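Local coordinates for Non-structural protein (Porcine reproductive and respiratory syndrome virus, PDB 3IFU), which is the leader protease Nsp1alpha, a zinc-binding papain-like cysteine protease at the start of the viral polyprotein that probably also suppresses host interferon-beta production, at residues 130-135 / 164-169. Numbering follows the deposited sequence.
Sequences PIVGPV and LPQRPK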
ATOM      1  N   PRO A 130     -11.276  -4.281 -14.119  1.00 48.71           N
ATOM      2  CA  PRO A 130     -12.458  -3.417 -14.046  1.00 48.28           C
ATOM      3  C   PRO A 130     -12.812  -3.369 -12.569  1.00 47.58           C
ATOM      4  O   PRO A 130     -12.978  -4.412 -11.948  1.00 48.34           O
ATOM      5  CB  PRO A 130     -13.503  -4.187 -14.848  1.00 48.28           C
ATOM      6  CG  PRO A 130     -12.671  -4.972 -15.825  1.00 49.87           C
ATOM      7  CD  PRO A 130     -11.536  -5.458 -14.965  1.00 48.07           C
ATOM      8  N   ILE A 131     -12.905  -2.178 -11.995  1.00 46.69           N
ATOM      9  CA  ILE A 131     -13.225  -2.083 -10.578  1.00 46.88           C
ATOM     10  C   ILE A 131     -14.614  -2.661 -10.320  1.00 48.30           C
ATOM     11  O   ILE A 131     -15.588  -2.256 -10.948  1.00 50.22           O
ATOM     12  CB  ILE A 131     -13.176  -0.622 -10.080  1.00 43.99           C
ATOM     13  CG1 ILE A 131     -11.768  -0.053 -10.254  1.00 41.69           C
ATOM     14  CG2 ILE A 131     -13.583  -0.566  -8.621  1.00 41.43           C
ATOM     15  CD1 ILE A 131     -11.686   1.456 -10.073  1.00 39.65           C
ATOM     16  N   VAL A 132     -14.689  -3.621  -9.404  1.00 48.76           N
ATOM     17  CA  VAL A 132     -15.947  -4.270  -9.047  1.00 48.45           C
ATOM     18  C   VAL A 132     -16.062  -4.390  -7.538  1.00 49.23           C
ATOM     19  O   VAL A 132     -16.989  -5.015  -7.027  1.00 52.50           O
ATOM     20  CB  VAL A 132     -16.050  -5.696  -9.647  1.00 47.40           C
ATOM     21  CG1 VAL A 132     -16.410  -5.623 -11.116  1.00 43.25           C
ATOM     22  CG2 VAL A 132     -14.731  -6.435  -9.452  1.00 46.32           C
ATOM     23  N   GLY A 133     -15.107  -3.790  -6.835  1.00 48.42           N
ATOM     24  CA  GLY A 133     -15.092  -3.845  -5.387  1.00 47.02           C
ATOM     25  C   GLY A 133     -13.763  -3.372  -4.827  1.00 47.39           C
ATOM     26  O   GLY A 133     -12.889  -2.944  -5.575  1.00 48.05           O
ATOM     27  N   PRO A 134     -13.572  -3.454  -3.507  1.00 46.69           N
ATOM     28  CA  PRO A 134     -12.331  -3.022  -2.861  1.00 45.81           C
ATOM     29  C   PRO A 134     -11.110  -3.872  -3.212  1.00 43.79           C
ATOM     30  O   PRO A 134     -11.201  -5.084  -3.347  1.00 42.54           O
ATOM     31  CB  PRO A 134     -12.662  -3.118  -1.367  1.00 46.83           C
ATOM     32  CG  PRO A 134     -14.165  -3.157  -1.314  1.00 48.85           C
ATOM     33  CD  PRO A 134     -14.523  -3.969  -2.511  1.00 47.30           C
ATOM     34  N   VAL A 135      -9.965  -3.217  -3.363  1.00 43.78           N
ATOM     35  CA  VAL A 135      -8.716  -3.916  -3.650  1.00 43.56           C
ATOM     36  C   VAL A 135      -7.700  -3.504  -2.596  1.00 43.43           C
ATOM     37  O   VAL A 135      -7.464  -2.316  -2.377  1.00 43.50           O
ATOM     38  CB  VAL A 135      -8.144  -3.566  -5.032  1.00 41.87           C
ATOM     39  CG1 VAL A 135      -6.772  -4.248  -5.211  1.00 38.34           C
ATOM     40  CG2 VAL A 135      -9.105  -4.021  -6.117  1.00 38.95           C
ATOM     41  N   LEU A 164      -5.559 -11.061  -8.509  1.00 48.65           N
ATOM     42  CA  LEU A 164      -6.993 -10.876  -8.305  1.00 52.92           C
ATOM     43  C   LEU A 164      -7.910 -11.948  -8.902  1.00 55.11           C
ATOM     44  O   LEU A 164      -7.510 -12.688  -9.800  1.00 56.05           O
ATOM     45  CB  LEU A 164      -7.406  -9.493  -8.824  1.00 52.51           C
ATOM     46  CG  LEU A 164      -6.761  -8.309  -8.098  1.00 53.20           C
ATOM     47  CD1 LEU A 164      -7.390  -7.011  -8.597  1.00 53.46           C
ATOM     48  CD2 LEU A 164      -6.950  -8.453  -6.592  1.00 47.83           C
ATOM     49  N   PRO A 165      -9.161 -12.037  -8.404  1.00 57.56           N
ATOM     50  CA  PRO A 165     -10.166 -13.005  -8.857  1.00 59.19           C
ATOM     51  C   PRO A 165     -10.808 -12.618 -10.189  1.00 60.60           C
ATOM     52  O   PRO A 165     -11.178 -13.484 -10.979  1.00 60.54           O
ATOM     53  CB  PRO A 165     -11.169 -13.006  -7.711  1.00 57.47           C
ATOM     54  CG  PRO A 165     -11.210 -11.571  -7.351  1.00 59.42           C
ATOM     55  CD  PRO A 165      -9.721 -11.199  -7.326  1.00 59.49           C
ATOM     56  N   GLN A 166     -10.951 -11.320 -10.431  1.00 62.44           N
ATOM     57  CA  GLN A 166     -11.532 -10.846 -11.681  1.00 64.47           C
ATOM     58  C   GLN A 166     -10.667 -11.345 -12.828  1.00 64.94           C
ATOM     59  O   GLN A 166      -9.692 -12.068 -12.614  1.00 65.58           O
ATOM     60  CB  GLN A 166     -11.578  -9.313 -11.725  1.00 65.93           C
ATOM     61  CG  GLN A 166     -12.413  -8.673 -10.634  1.00 67.82           C
ATOM     62  CD  GLN A 166     -11.588  -7.821  -9.689  1.00 69.21           C
ATOM     63  OE1 GLN A 166     -11.040  -6.790 -10.083  1.00 67.71           O
ATOM     64  NE2 GLN A 166     -11.490  -8.253  -8.432  1.00 70.35           N
ATOM     65  N   ARG A 167     -11.018 -10.945 -14.044  1.00 65.69           N
ATOM     66  CA  ARG A 167     -10.267 -11.359 -15.218  1.00 66.17           C
ATOM     67  C   ARG A 167      -9.469 -10.173 -15.733  1.00 64.38           C
ATOM     68  O   ARG A 167     -10.029  -9.125 -16.052  1.00 63.82           O
ATOM     69  CB  ARG A 167     -11.221 -11.866 -16.303  1.00 69.80           C
ATOM     70  CG  ARG A 167     -12.524 -12.442 -15.753  1.00 75.60           C
ATOM     71  CD  ARG A 167     -13.250 -13.319 -16.771  1.00 80.59           C
ATOM     72  NE  ARG A 167     -13.089 -12.838 -18.142  1.00 83.79           N
ATOM     73  CZ  ARG A 167     -12.342 -13.444 -19.060  1.00 84.79           C
ATOM     74  NH1 ARG A 167     -12.245 -12.937 -20.283  1.00 85.40           N
ATOM     75  NH2 ARG A 167     -11.701 -14.565 -18.754  1.00 84.13           N
ATOM     76  N   PRO A 168      -8.141 -10.325 -15.823  1.00 63.07           N
ATOM     77  CA  PRO A 168      -7.286  -9.240 -16.306  1.00 63.57           C
ATOM     78  C   PRO A 168      -7.617  -8.792 -17.722  1.00 64.05           C
ATOM     79  O   PRO A 168      -8.172  -9.557 -18.510  1.00 65.66           O
ATOM     80  CB  PRO A 168      -5.882  -9.834 -16.199  1.00 63.10           C
ATOM     81  CG  PRO A 168      -6.120 -11.288 -16.437  1.00 62.47           C
ATOM     82  CD  PRO A 168      -7.356 -11.551 -15.604  1.00 62.53           C
ATOM     83  N   LYS A 169      -7.285  -7.539 -18.022  1.00 63.66           N
ATOM     84  CA  LYS A 169      -7.496  -6.951 -19.340  1.00 62.71           C
ATOM     85  C   LYS A 169      -6.298  -7.358 -20.201  1.00 62.45           C
ATOM     86  O   LYS A 169      -5.171  -7.375 -19.718  1.00 63.63           O
ATOM     87  CB  LYS A 169      -7.538  -5.430 -19.222  1.00 63.08           C
ATOM     88  CG  LYS A 169      -8.909  -4.806 -19.368  1.00 64.83           C
ATOM     89  CD  LYS A 169      -9.891  -5.350 -18.369  1.00 67.71           C
ATOM     90  CE  LYS A 169     -11.015  -6.062 -19.096  1.00 70.48           C
ATOM     91  NZ  LYS A 169     -11.704  -5.162 -20.065  1.00 68.76           N
TER
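Three small van der Waals contacts, and no hydrogen bond, join Val132, Pro130 and Val135 to Gln166, Lys169 and Leu164. In the middle, Val132 and Gln166 approach from opposite directions. A single methyl, Val132 CG2, sits over the face of the glutamine amide, 3.4 Å from Gln166 CD, nearly midway between the amide oxygen and nitrogen, and also touches Gln166 CG. The turn at chi2 (116°) presents the flat of the amide to this methyl. Gln166 OE1 lies 3.6 Å from Pro130 O; as modelled both are acceptors, and no hydrogen bond joins them.

At one end, the ring of Pro130 lies against the aliphatic part of Lys169. Its CG and CD carbons meet the lysine methylenes, with Pro130 CD 3.8 Å from Lys169 CD, and the two side chains cross at a slant. Bends at chi2 and chi3 bring the lysine CD and CE against the ring, and the lysine also makes a cation-pi contact with Phe173. A backbone hydrogen bond between Lys169 and Trp128 ties this part of the loop to strand 127-130. At the other end, Val135 CG2 touches Leu164 CD1 at 4.2 Å, a loose apolar pair.

The contact lies on the protein surface, well separated from both zinc sites, where the loop leaving strand 127-130 meets the loop that follows strand 157-160, neighbouring strands of the antiparallel sheet in the cysteine protease part of the chain. Leu164, Gln166 and Pro168 also pack on Tyr129, while Val132 touches Asp6 of the second subunit. With methyl, methylene and ring carbons and the face of one amide doing nearly all the touching, the pairing of these loops depends on shape and apolar cover, without directional bonds between them.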